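11R-lipoxygenase (Gersemia fruticosa, PDB 3VF1) is a calcium-dependent, iron-containing enzyme that probably inserts molecular oxygen into polyunsaturated fatty acids, as lipoxygenases do. Local coordinates at residues 260-265 with 485-490; 269-274 with 479-484; 395-400 with 573-578; 473-478 with 495-500. All coordinates share one frame; numbering follows the deposited sequence.

Interaction 1 of 4, residues 260-265 with 485-490; sequences QFLNGS and DGLRKF. With FRU (beta-D-fructofuranose), chain C; GLC (alpha-D-glucopyranose), chain B.
Leu262 CD2 sits on one face of the Phe490 ring as a CH-pi contact, 3.8 Å from the centroid and almost exactly over it, while Asn263 OD1 lies at the ring's edge in its plane. The carbonyl of Leu262 takes part too, its O 3.0 Å from Phe490 CE1, and the side-chain CB of Leu262 packs on Phe490 CD1 at 3.6 Å. Phe490 CG stands anti to the backbone N (chi1 -169°), which turns the ring so that one face meets the leucine, and the two side chains cross at about a right angle. The same methyl, Leu262 CD2, also touches Leu487 CD1 at 4.1 Å. The second flat group is the amide of Asn263. Its ND2 donates to Lys489 O over 3.1 Å with a nearly straight N-H...O angle of 172°; the acceptor lies in the amide plane, whereas the donor is tilted from the carbonyl plane. Asn263 OD1 accepts weak bonds from Tyr491 N and Tyr492 N, so both ends of one amide grip the backbone where helix 491-514 begins. Leu487 to Phe490 form a type I turn, and Phe490 is the N-cap residue. Further back, Gly486 O receives a weak bond from fructose O6 (3.5 Å) of the bound disaccharide, which Lys493 and Asp494 also hold. The contact thus pins the connection between helices 475-481 and 491-514 against the end of helix 254-263, with Leu487 resting on Phe307 of strand 306-310 and Phe261 packing against helix 369-410.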
# COMPACT_ATOMS: atom_id res chain seq x y z
N GLN A 260 14.53 15.36 -2.97
CA GLN A 260 13.29 14.97 -2.29
C GLN A 260 12.19 14.60 -3.28
O GLN A 260 11.22 13.94 -2.91
CB GLN A 260 12.80 16.09 -1.37
CG GLN A 260 13.68 16.32 -0.15
CD GLN A 260 13.90 15.04 0.65
OE1 GLN A 260 13.09 14.68 1.50
NE2 GLN A 260 15.01 14.36 0.37
N PHE A 261 12.35 15.02 -4.53
CA PHE A 261 11.38 14.68 -5.57
C PHE A 261 11.73 13.35 -6.22
O PHE A 261 10.97 12.82 -7.03
CB PHE A 261 11.32 15.79 -6.62
CG PHE A 261 10.69 17.06 -6.13
CD1 PHE A 261 11.43 17.98 -5.39
CD2 PHE A 261 9.37 17.34 -6.40
CE1 PHE A 261 10.85 19.15 -4.94
CE2 PHE A 261 8.78 18.51 -5.94
CZ PHE A 261 9.53 19.41 -5.21
N LEU A 262 12.89 12.81 -5.85
CA LEU A 262 13.34 11.52 -6.36
C LEU A 262 13.35 10.46 -5.26
O LEU A 262 12.91 9.33 -5.47
CB LEU A 262 14.75 11.64 -6.94
CG LEU A 262 14.95 12.58 -8.13
CD1 LEU A 262 16.42 12.58 -8.53
CD2 LEU A 262 14.07 12.18 -9.30
N ASN A 263 13.85 10.84 -4.09
CA ASN A 263 14.10 9.88 -3.02
C ASN A 263 13.37 10.24 -1.73
O ASN A 263 13.77 9.82 -0.65
CB ASN A 263 15.60 9.78 -2.76
CG ASN A 263 16.39 9.46 -4.02
OD1 ASN A 263 15.98 8.61 -4.82
ND2 ASN A 263 17.51 10.14 -4.21
N GLY A 264 12.30 11.01 -1.86
CA GLY A 264 11.45 11.32 -0.72
C GLY A 264 10.35 10.30 -0.60
O GLY A 264 10.61 9.10 -0.55
N SER A 265 9.10 10.77 -0.55
CA SER A 265 7.95 9.89 -0.44
C SER A 265 7.06 9.94 -1.68
O SER A 265 6.06 9.23 -1.75
CB SER A 265 7.13 10.24 0.80
OG SER A 265 7.89 10.04 1.98
N ASP A 485 14.41 7.27 -15.95
CA ASP A 485 14.94 5.96 -15.58
C ASP A 485 16.46 5.89 -15.71
O ASP A 485 17.08 4.91 -15.30
CB ASP A 485 14.29 4.86 -16.42
CG ASP A 485 14.58 4.99 -17.90
OD1 ASP A 485 14.99 6.09 -18.34
OD2 ASP A 485 14.40 4.00 -18.63
N GLY A 486 17.07 6.93 -16.28
CA GLY A 486 18.51 6.96 -16.47
C GLY A 486 19.26 7.75 -15.40
O GLY A 486 20.49 7.76 -15.39
N LEU A 487 18.52 8.40 -14.51
CA LEU A 487 19.13 9.23 -13.47
C LEU A 487 19.95 8.40 -12.48
O LEU A 487 19.43 7.48 -11.85
CB LEU A 487 18.05 10.02 -12.73
CG LEU A 487 17.30 11.05 -13.58
CD1 LEU A 487 16.22 11.74 -12.76
CD2 LEU A 487 18.26 12.07 -14.17
N ARG A 488 21.23 8.74 -12.35
CA ARG A 488 22.16 7.97 -11.53
C ARG A 488 21.83 7.98 -10.04
O ARG A 488 22.01 6.98 -9.35
CB ARG A 488 23.59 8.50 -11.73
CG ARG A 488 24.13 8.33 -13.14
CD ARG A 488 24.60 6.91 -13.39
NE ARG A 488 25.23 6.76 -14.70
CZ ARG A 488 25.75 5.63 -15.16
NH1 ARG A 488 25.71 4.52 -14.43
NH2 ARG A 488 26.30 5.60 -16.37
N LYS A 489 21.34 9.12 -9.54
CA LYS A 489 21.09 9.26 -8.11
C LYS A 489 19.59 9.25 -7.80
O LYS A 489 19.13 9.88 -6.85
CB LYS A 489 21.74 10.54 -7.58
CG LYS A 489 23.24 10.60 -7.88
CD LYS A 489 23.90 11.85 -7.32
CE LYS A 489 24.28 11.68 -5.86
NZ LYS A 489 25.12 12.80 -5.38
N PHE A 490 18.84 8.51 -8.62
CA PHE A 490 17.42 8.28 -8.40
C PHE A 490 17.29 6.90 -7.75
O PHE A 490 16.99 5.91 -8.42
CB PHE A 490 16.69 8.32 -9.74
CG PHE A 490 15.19 8.37 -9.64
CD1 PHE A 490 14.55 8.35 -8.41
CD2 PHE A 490 14.42 8.43 -10.78
CE1 PHE A 490 13.16 8.39 -8.34
CE2 PHE A 490 13.04 8.47 -10.71
CZ PHE A 490 12.41 8.45 -9.49
C1 FRU C . 17.93 0.63 -13.78
C2 FRU C . 19.16 1.10 -14.54
C3 FRU C . 20.39 0.28 -14.19
C4 FRU C . 21.51 1.29 -14.14
C5 FRU C . 20.80 2.60 -13.79
C6 FRU C . 21.48 3.77 -14.49
O1 FRU C . 18.17 0.73 -12.39
O2 FRU C . 18.94 0.98 -15.93
O3 FRU C . 20.64 -0.71 -15.16
O4 FRU C . 22.49 0.96 -13.18
O5 FRU C . 19.45 2.45 -14.20
O6 FRU C . 21.51 4.90 -13.66
C1 GLC B . 18.25 2.08 -16.48
C2 GLC B . 17.35 1.59 -17.61
C3 GLC B . 18.19 1.03 -18.75
C4 GLC B . 19.22 2.06 -19.18
C5 GLC B . 20.03 2.54 -17.99
C6 GLC B . 21.00 3.64 -18.42
O2 GLC B . 16.48 0.60 -17.13
O3 GLC B . 17.35 0.70 -19.84
O4 GLC B . 20.08 1.49 -20.14
O5 GLC B . 19.18 3.03 -16.98
O6 GLC B . 22.10 3.71 -17.53

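Interaction 2 of 4, residues 269-274 with 479-484; sequences VIRRCD and LRQRGV
Arg272 and Arg482 join by backbone: Arg272 N donates to Arg482 O over 2.8 Å at 168°. Two side-chain hydrogen bonds flank it. Arg271 NH2 reaches Gln481 OE1 at 2.9 Å from above the carbonyl plane, not on a lone pair, with the guanidinium and amide planes 76° apart. Arg482 NH1 makes a short but bent, weak bond to Ile270 O (2.7 Å), and Arg482 NH2 is held by Pro267 O, so the guanidinium grips the chain leading into strand 271-272 at two carbonyls. Segment 479-484 ends a helix: Gly483, with positive phi, closes helix 475-481 in a Schellman motif, its N bonded to Arg480 O and Val484 N to Leu479 O. Strand 271-272 is the outermost strand of an antiparallel sheet, paired on its other flank with strand 306-310. Van der Waals packing fills in around the bonds. Arg271 CG lies between the backbone N and carbonyl carbon (chi1 68°), and the chain bends again at chi3, so that one guanidinium face covers Arg482 CG, 4.2 Å from its plane. Val484 CG2 lies over a face of the Arg482 guanidinium, and Val484 CG1 touches Ile270 O at 3.7 Å. An alanine at Arg271 would lose the guanidinium and is likely to leave Gln481 OE1 without this donor and Arg482 CG uncovered. The one salt bridge stays within the strand segment, from Arg272 NE to Asp274 OD1 at 2.6 Å.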
# COMPACT_ATOMS: atom_id res chain seq x y z
N VAL A 269 6.08 12.46 -9.91
CA VAL A 269 5.71 13.69 -10.62
C VAL A 269 6.77 14.19 -11.59
O VAL A 269 6.46 14.51 -12.74
CB VAL A 269 5.36 14.81 -9.62
CG1 VAL A 269 4.91 16.06 -10.37
CG2 VAL A 269 4.28 14.35 -8.66
N ILE A 270 8.01 14.28 -11.14
CA ILE A 270 9.07 14.87 -11.96
C ILE A 270 9.26 14.10 -13.26
O ILE A 270 9.15 12.87 -13.28
CB ILE A 270 10.41 14.94 -11.20
CG1 ILE A 270 11.42 15.78 -11.99
CG2 ILE A 270 10.95 13.53 -10.95
CD1 ILE A 270 12.62 16.20 -11.17
N ARG A 271 9.55 14.82 -14.33
CA ARG A 271 9.78 14.20 -15.63
C ARG A 271 10.62 15.09 -16.54
O ARG A 271 10.65 16.31 -16.36
CB ARG A 271 8.45 13.89 -16.32
CG ARG A 271 7.66 15.11 -16.75
CD ARG A 271 6.35 14.71 -17.38
NE ARG A 271 6.55 13.78 -18.48
CZ ARG A 271 5.66 12.86 -18.87
NH1 ARG A 271 4.50 12.74 -18.25
NH2 ARG A 271 5.95 12.06 -19.89
N ARG A 272 11.30 14.47 -17.50
CA ARG A 272 12.11 15.22 -18.45
C ARG A 272 11.26 16.22 -19.21
O ARG A 272 10.11 15.94 -19.56
CB ARG A 272 12.81 14.27 -19.42
CG ARG A 272 13.54 14.99 -20.55
CD ARG A 272 14.28 14.02 -21.46
NE ARG A 272 14.87 14.70 -22.61
CZ ARG A 272 15.69 14.14 -23.49
NH1 ARG A 272 16.04 12.86 -23.36
NH2 ARG A 272 16.17 14.85 -24.50
N CYS A 273 11.83 17.39 -19.47
CA CYS A 273 11.12 18.46 -20.18
C CYS A 273 11.92 18.88 -21.41
O CYS A 273 12.97 19.50 -21.29
CB CYS A 273 10.91 19.65 -19.26
SG CYS A 273 10.02 21.03 -20.02
N ASP A 274 11.40 18.54 -22.59
CA ASP A 274 12.07 18.87 -23.84
C ASP A 274 11.61 20.22 -24.38
O ASP A 274 12.26 20.81 -25.24
CB ASP A 274 11.81 17.78 -24.88
CG ASP A 274 12.51 16.47 -24.54
OD1 ASP A 274 13.69 16.52 -24.13
OD2 ASP A 274 11.88 15.40 -24.67
N LEU A 479 8.48 4.96 -15.91
CA LEU A 479 9.76 5.63 -15.67
C LEU A 479 10.41 5.99 -17.00
O LEU A 479 11.09 7.02 -17.11
CB LEU A 479 10.69 4.73 -14.87
CG LEU A 479 10.28 4.42 -13.43
CD1 LEU A 479 11.20 3.38 -12.82
CD2 LEU A 479 10.27 5.68 -12.60
N ARG A 480 10.21 5.15 -18.01
CA ARG A 480 10.86 5.33 -19.30
C ARG A 480 10.24 6.48 -20.10
O ARG A 480 10.96 7.26 -20.72
CB ARG A 480 10.80 4.04 -20.10
CG ARG A 480 11.51 4.11 -21.44
CD ARG A 480 11.43 2.77 -22.16
NE ARG A 480 12.17 1.74 -21.44
CZ ARG A 480 11.96 0.43 -21.59
NH1 ARG A 480 11.03 -0.02 -22.43
NH2 ARG A 480 12.68 -0.44 -20.89
N GLN A 481 8.92 6.57 -20.10
CA GLN A 481 8.23 7.62 -20.84
C GLN A 481 8.39 8.97 -20.14
O GLN A 481 8.23 10.02 -20.76
CB GLN A 481 6.75 7.27 -21.05
CG GLN A 481 5.89 7.39 -19.80
CD GLN A 481 5.07 8.67 -19.76
OE1 GLN A 481 5.06 9.44 -20.73
NE2 GLN A 481 4.38 8.90 -18.65
N ARG A 482 8.72 8.93 -18.85
CA ARG A 482 9.01 10.14 -18.10
C ARG A 482 10.46 10.58 -18.29
O ARG A 482 10.83 11.69 -17.91
CB ARG A 482 8.72 9.94 -16.61
CG ARG A 482 7.24 9.95 -16.26
CD ARG A 482 7.04 10.33 -14.80
NE ARG A 482 7.39 9.25 -13.89
CZ ARG A 482 7.90 9.43 -12.67
NH1 ARG A 482 8.14 10.64 -12.20
NH2 ARG A 482 8.19 8.37 -11.92
N GLY A 483 11.28 9.70 -18.86
CA GLY A 483 12.67 10.02 -19.15
C GLY A 483 13.51 10.18 -17.90
O GLY A 483 14.50 10.91 -17.90
N VAL A 484 13.13 9.49 -16.83
CA VAL A 484 13.83 9.61 -15.55
C VAL A 484 14.52 8.31 -15.13
O VAL A 484 15.15 8.25 -14.07
CB VAL A 484 12.87 10.03 -14.42
CG1 VAL A 484 12.28 11.39 -14.70
CG2 VAL A 484 11.78 8.98 -14.23

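Interaction 3 of 4, residues 395-400 with 573-578; sequences RCHLMM and CQHAAV. With FE2 (Fe (II) ion), chain E.
His575 CG stands anti to its own backbone N (chi1 177°), whereas His397 CG is anti to the carbonyl carbon (chi1 -77°); the two imidazoles are thereby swung out of their helices to meet at one iron ion. His397 NE2 and His575 NE2 each bind it at 2.2 Å. The two nitrogens approach each other to 3.3 Å without a hydrogen bond, because both are turned to the metal, which they flank at close to a right angle. The rings meet obliquely, neither stacked nor edge-to-face. Beside the metal site the helices touch through Cys396, whose SG lies against Gln574 CG (3.8 Å), His575 CA (3.9 Å) and, more loosely, Val578 CG2 (4.2 Å). Gln574 turns its polar end away to Tyr492, through OE1. The segments of helices 369-410 and 557-579 run roughly antiparallel, with axes 10.0 Å apart, and the first is widened by a pi-type turn at 395-398 that includes His397. This pair of long helices carrying histidines is the core of the lipoxygenase catalytic domain, buried near the centre of the chain. His392, Asn579 and the C-terminal carboxylate oxygen of Ile698 complete the site, together with a water 2.4 Å from the iron. Six ligands of nitrogen and oxygen therefore hold the ion, the water being the one not supplied by the protein; as in other lipoxygenases, that position is consistent with a role in hydrogen abstraction when iron cycles between its ferrous and ferric states.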
# COMPACT_ATOMS: atom_id res chain seq x y z
N ARG A 395 -3.68 5.68 -5.27
CA ARG A 395 -2.94 4.80 -6.15
C ARG A 395 -2.40 3.54 -5.47
O ARG A 395 -1.93 2.62 -6.15
CB ARG A 395 -1.80 5.57 -6.83
CG ARG A 395 -2.29 6.55 -7.89
CD ARG A 395 -1.14 7.22 -8.63
NE ARG A 395 -0.33 6.26 -9.38
CZ ARG A 395 -0.65 5.78 -10.58
NH1 ARG A 395 -1.77 6.15 -11.18
NH2 ARG A 395 0.16 4.91 -11.17
N CYS A 396 -2.45 3.49 -4.14
CA CYS A 396 -2.07 2.28 -3.42
C CYS A 396 -3.27 1.65 -2.71
O CYS A 396 -3.69 0.54 -3.05
CB CYS A 396 -0.96 2.56 -2.40
SG CYS A 396 0.66 2.91 -3.12
N HIS A 397 -3.81 2.36 -1.73
CA HIS A 397 -4.89 1.82 -0.91
C HIS A 397 -6.14 1.50 -1.74
O HIS A 397 -6.57 0.35 -1.80
CB HIS A 397 -5.25 2.78 0.22
CG HIS A 397 -4.28 2.76 1.36
ND1 HIS A 397 -4.61 2.28 2.61
CD2 HIS A 397 -2.98 3.14 1.44
CE1 HIS A 397 -3.56 2.38 3.41
NE2 HIS A 397 -2.56 2.90 2.73
N LEU A 398 -6.72 2.51 -2.38
CA LEU A 398 -8.01 2.35 -3.05
C LEU A 398 -7.92 1.56 -4.35
O LEU A 398 -8.82 0.77 -4.66
CB LEU A 398 -8.64 3.72 -3.31
CG LEU A 398 -8.89 4.57 -2.06
CD1 LEU A 398 -9.64 5.85 -2.42
CD2 LEU A 398 -9.66 3.79 -1.01
N MET A 399 -6.85 1.75 -5.12
CA MET A 399 -6.72 1.07 -6.41
C MET A 399 -6.44 -0.42 -6.26
O MET A 399 -6.67 -1.19 -7.19
CB MET A 399 -5.61 1.73 -7.24
CG MET A 399 -6.03 3.03 -7.92
SD MET A 399 -7.23 2.77 -9.25
CE MET A 399 -6.21 1.99 -10.50
N MET A 400 -5.95 -0.84 -5.10
CA MET A 400 -5.61 -2.24 -4.88
C MET A 400 -6.73 -3.02 -4.19
O MET A 400 -6.76 -4.24 -4.25
CB MET A 400 -4.33 -2.36 -4.06
CG MET A 400 -3.06 -2.01 -4.81
SD MET A 400 -2.81 -3.01 -6.29
CE MET A 400 -3.33 -1.87 -7.57
N CYS A 573 5.94 -3.18 -2.31
CA CYS A 573 7.03 -2.22 -2.51
C CYS A 573 6.55 -0.78 -2.61
O CYS A 573 6.96 0.08 -1.83
CB CYS A 573 7.84 -2.60 -3.75
SG CYS A 573 8.68 -4.18 -3.62
N GLN A 574 5.68 -0.51 -3.58
CA GLN A 574 5.22 0.85 -3.83
C GLN A 574 4.67 1.48 -2.56
O GLN A 574 5.05 2.59 -2.18
CB GLN A 574 4.16 0.89 -4.93
CG GLN A 574 3.74 2.29 -5.34
CD GLN A 574 4.87 3.09 -5.97
OE1 GLN A 574 5.99 2.59 -6.13
NE2 GLN A 574 4.59 4.33 -6.34
N HIS A 575 3.76 0.77 -1.89
CA HIS A 575 3.17 1.29 -0.66
C HIS A 575 4.25 1.58 0.37
O HIS A 575 4.20 2.60 1.05
CB HIS A 575 2.16 0.30 -0.07
CG HIS A 575 1.57 0.76 1.22
ND1 HIS A 575 1.95 0.24 2.44
CD2 HIS A 575 0.64 1.70 1.50
CE1 HIS A 575 1.28 0.83 3.41
NE2 HIS A 575 0.47 1.73 2.86
N ALA A 576 5.22 0.69 0.49
CA ALA A 576 6.30 0.86 1.46
C ALA A 576 7.10 2.11 1.16
O ALA A 576 7.47 2.86 2.08
CB ALA A 576 7.21 -0.36 1.45
N ALA A 577 7.38 2.35 -0.11
CA ALA A 577 8.22 3.46 -0.53
C ALA A 577 7.57 4.81 -0.23
O ALA A 577 8.25 5.76 0.15
CB ALA A 577 8.55 3.35 -2.01
N VAL A 578 6.26 4.89 -0.40
CA VAL A 578 5.54 6.15 -0.24
C VAL A 578 4.82 6.25 1.10
O VAL A 578 4.15 7.25 1.36
CB VAL A 578 4.49 6.34 -1.36
CG1 VAL A 578 5.11 6.04 -2.72
CG2 VAL A 578 3.28 5.46 -1.12
FE FE2 E . -0.73 3.24 3.82
O HOH W 1 -0.80 4.37 5.88

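Interaction 4 of 4, residues 473-478 with 495-500; sequences YDLVKD and DALLLW
Leu475 CB rests over one face of the Trp500 indole in a CH-pi contact, 4.1 Å from the six-membered ring's centroid and 22° off its normal, displaced toward the rim; its closest ring atom is Trp500 CE3. Trp500 CG lies anti to the backbone N (chi1 174°), which extends the indole across to helix 475-481. Apolar contacts continue from there. Leu475 CD2 meets Leu497 CD2 at 3.8 Å and Ala496 CB at 3.9 Å, slotting between the side chains of helix 491-514, while Val476 CG2 bridges Leu497 CD2 (4.1 Å) and the five-membered ring of Trp500, at 4.0 Å from CD1. The valine and the indole cross at about a right angle. Trp500 CH2 also reaches Tyr473 O at 3.6 Å, so the indole spans the start of the helix from the preceding turn onward. An alanine in place of Trp500 would remove the indole and is likely to open a gap beside Leu475 and Val476, leaving Phe569 of helix 557-579 without its edge-to-face partner. None of the polar bonds joins the two segments: Asp474, the N-cap residue, accepts a weak capping bond at OD1 from Lys477 N, and Tyr473 OH is bonded outside the pair, to Arg395 O of helix 369-410. Leu497 also borders the bound disaccharide. No hydrogen bond crosses between the two helices, so their mutual hold here comes from shape fit and dispersion among leucine, valine, alanine and tryptophan, while the weak cap lies at the helix start that presents Leu475 and Val476.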
# COMPACT_ATOMS: atom_id res chain seq x y z
N TYR A 473 0.79 1.96 -14.20
CA TYR A 473 1.26 1.01 -13.19
C TYR A 473 2.37 0.12 -13.73
O TYR A 473 3.02 -0.59 -12.97
CB TYR A 473 0.10 0.17 -12.68
CG TYR A 473 -0.72 0.87 -11.62
CD1 TYR A 473 -1.74 1.75 -11.97
CD2 TYR A 473 -0.46 0.67 -10.27
CE1 TYR A 473 -2.48 2.40 -11.01
CE2 TYR A 473 -1.20 1.31 -9.30
CZ TYR A 473 -2.21 2.17 -9.68
OH TYR A 473 -2.94 2.81 -8.71
N ASP A 474 2.60 0.16 -15.04
CA ASP A 474 3.74 -0.52 -15.62
C ASP A 474 4.99 0.29 -15.30
O ASP A 474 5.34 1.23 -16.01
CB ASP A 474 3.58 -0.66 -17.14
CG ASP A 474 4.66 -1.52 -17.76
OD1 ASP A 474 5.79 -1.56 -17.22
OD2 ASP A 474 4.39 -2.16 -18.80
N LEU A 475 5.64 -0.07 -14.20
CA LEU A 475 6.78 0.68 -13.68
C LEU A 475 7.81 0.98 -14.77
O LEU A 475 8.18 2.13 -14.99
CB LEU A 475 7.44 -0.09 -12.55
CG LEU A 475 8.53 0.65 -11.78
CD1 LEU A 475 7.93 1.80 -10.98
CD2 LEU A 475 9.28 -0.31 -10.86
N VAL A 476 8.26 -0.07 -15.45
CA VAL A 476 9.33 0.05 -16.43
C VAL A 476 9.00 1.09 -17.50
O VAL A 476 9.83 1.94 -17.83
CB VAL A 476 9.61 -1.30 -17.12
CG1 VAL A 476 10.66 -1.13 -18.21
CG2 VAL A 476 10.07 -2.33 -16.10
N LYS A 477 7.80 1.02 -18.04
CA LYS A 477 7.40 1.91 -19.13
C LYS A 477 7.03 3.31 -18.64
O LYS A 477 7.15 4.28 -19.38
CB LYS A 477 6.24 1.30 -19.92
CG LYS A 477 6.64 0.07 -20.73
CD LYS A 477 5.45 -0.57 -21.42
CE LYS A 477 5.84 -1.90 -22.04
NZ LYS A 477 4.66 -2.70 -22.47
N ASP A 478 6.59 3.41 -17.39
CA ASP A 478 6.25 4.71 -16.82
C ASP A 478 7.51 5.54 -16.60
O ASP A 478 7.61 6.67 -17.06
CB ASP A 478 5.50 4.55 -15.50
CG ASP A 478 5.04 5.88 -14.93
OD1 ASP A 478 4.09 6.47 -15.49
OD2 ASP A 478 5.62 6.32 -13.92
N ASP A 495 16.13 0.77 -7.06
CA ASP A 495 15.67 -0.29 -6.17
C ASP A 495 14.33 -0.86 -6.61
O ASP A 495 14.12 -2.07 -6.58
CB ASP A 495 15.58 0.22 -4.74
CG ASP A 495 16.92 0.69 -4.20
OD1 ASP A 495 17.97 0.21 -4.70
OD2 ASP A 495 16.94 1.53 -3.27
N ALA A 496 13.41 0.02 -7.00
CA ALA A 496 12.09 -0.40 -7.45
C ALA A 496 12.17 -1.28 -8.69
O ALA A 496 11.37 -2.20 -8.85
CB ALA A 496 11.22 0.82 -7.72
N LEU A 497 13.14 -1.01 -9.55
CA LEU A 497 13.29 -1.78 -10.79
C LEU A 497 13.88 -3.16 -10.53
O LEU A 497 13.57 -4.11 -11.25
CB LEU A 497 14.15 -1.02 -11.80
CG LEU A 497 13.47 0.14 -12.52
CD1 LEU A 497 14.45 0.85 -13.45
CD2 LEU A 497 12.25 -0.34 -13.30
N LEU A 498 14.72 -3.28 -9.50
CA LEU A 498 15.24 -4.58 -9.10
C LEU A 498 14.12 -5.44 -8.54
O LEU A 498 14.01 -6.62 -8.87
CB LEU A 498 16.34 -4.41 -8.05
CG LEU A 498 17.66 -3.79 -8.50
CD1 LEU A 498 18.60 -3.65 -7.32
CD2 LEU A 498 18.30 -4.63 -9.60
N LEU A 499 13.30 -4.84 -7.69
CA LEU A 499 12.22 -5.55 -7.02
C LEU A 499 11.13 -5.95 -8.01
O LEU A 499 10.58 -7.05 -7.93
CB LEU A 499 11.62 -4.68 -5.91
CG LEU A 499 12.53 -4.49 -4.70
CD1 LEU A 499 12.24 -3.18 -4.00
CD2 LEU A 499 12.37 -5.66 -3.74
N TRP A 500 10.82 -5.05 -8.93
CA TRP A 500 9.82 -5.32 -9.96
C TRP A 500 10.20 -6.56 -10.76
O TRP A 500 9.38 -7.46 -10.96
CB TRP A 500 9.68 -4.12 -10.89
CG TRP A 500 8.77 -4.37 -12.05
CD1 TRP A 500 9.10 -4.93 -13.25
CD2 TRP A 500 7.37 -4.09 -12.11
NE1 TRP A 500 7.99 -5.00 -14.06
CE2 TRP A 500 6.92 -4.49 -13.38
CE3 TRP A 500 6.45 -3.53 -11.22
CZ2 TRP A 500 5.59 -4.35 -13.79
CZ3 TRP A 500 5.13 -3.39 -11.62
CH2 TRP A 500 4.72 -3.80 -12.89

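Overall arrangement
From the N terminus, helix 254-263 and strand 271-272 come first, and interactions 1 and 2 return to them from 485-490 and 479-484, closing two loops of more than 200 residues, that of interaction 2 lying within that of interaction 1. Helix 369-410 then starts the loop of interaction 3, which ends on helix 557-579 and encloses the short loop of interaction 4. Interactions 1 and 2 both cross 3 and 4 along the chain. Contacts 1 and 2 touch through Leu262 with Ile270, and 2 meets 4 through Leu479 and Leu497. Tyr473 links interaction 4 to Arg395 of interaction 3, tying the peripheral sheet edge through helices 475-481 and 491-514 to the iron-bearing core.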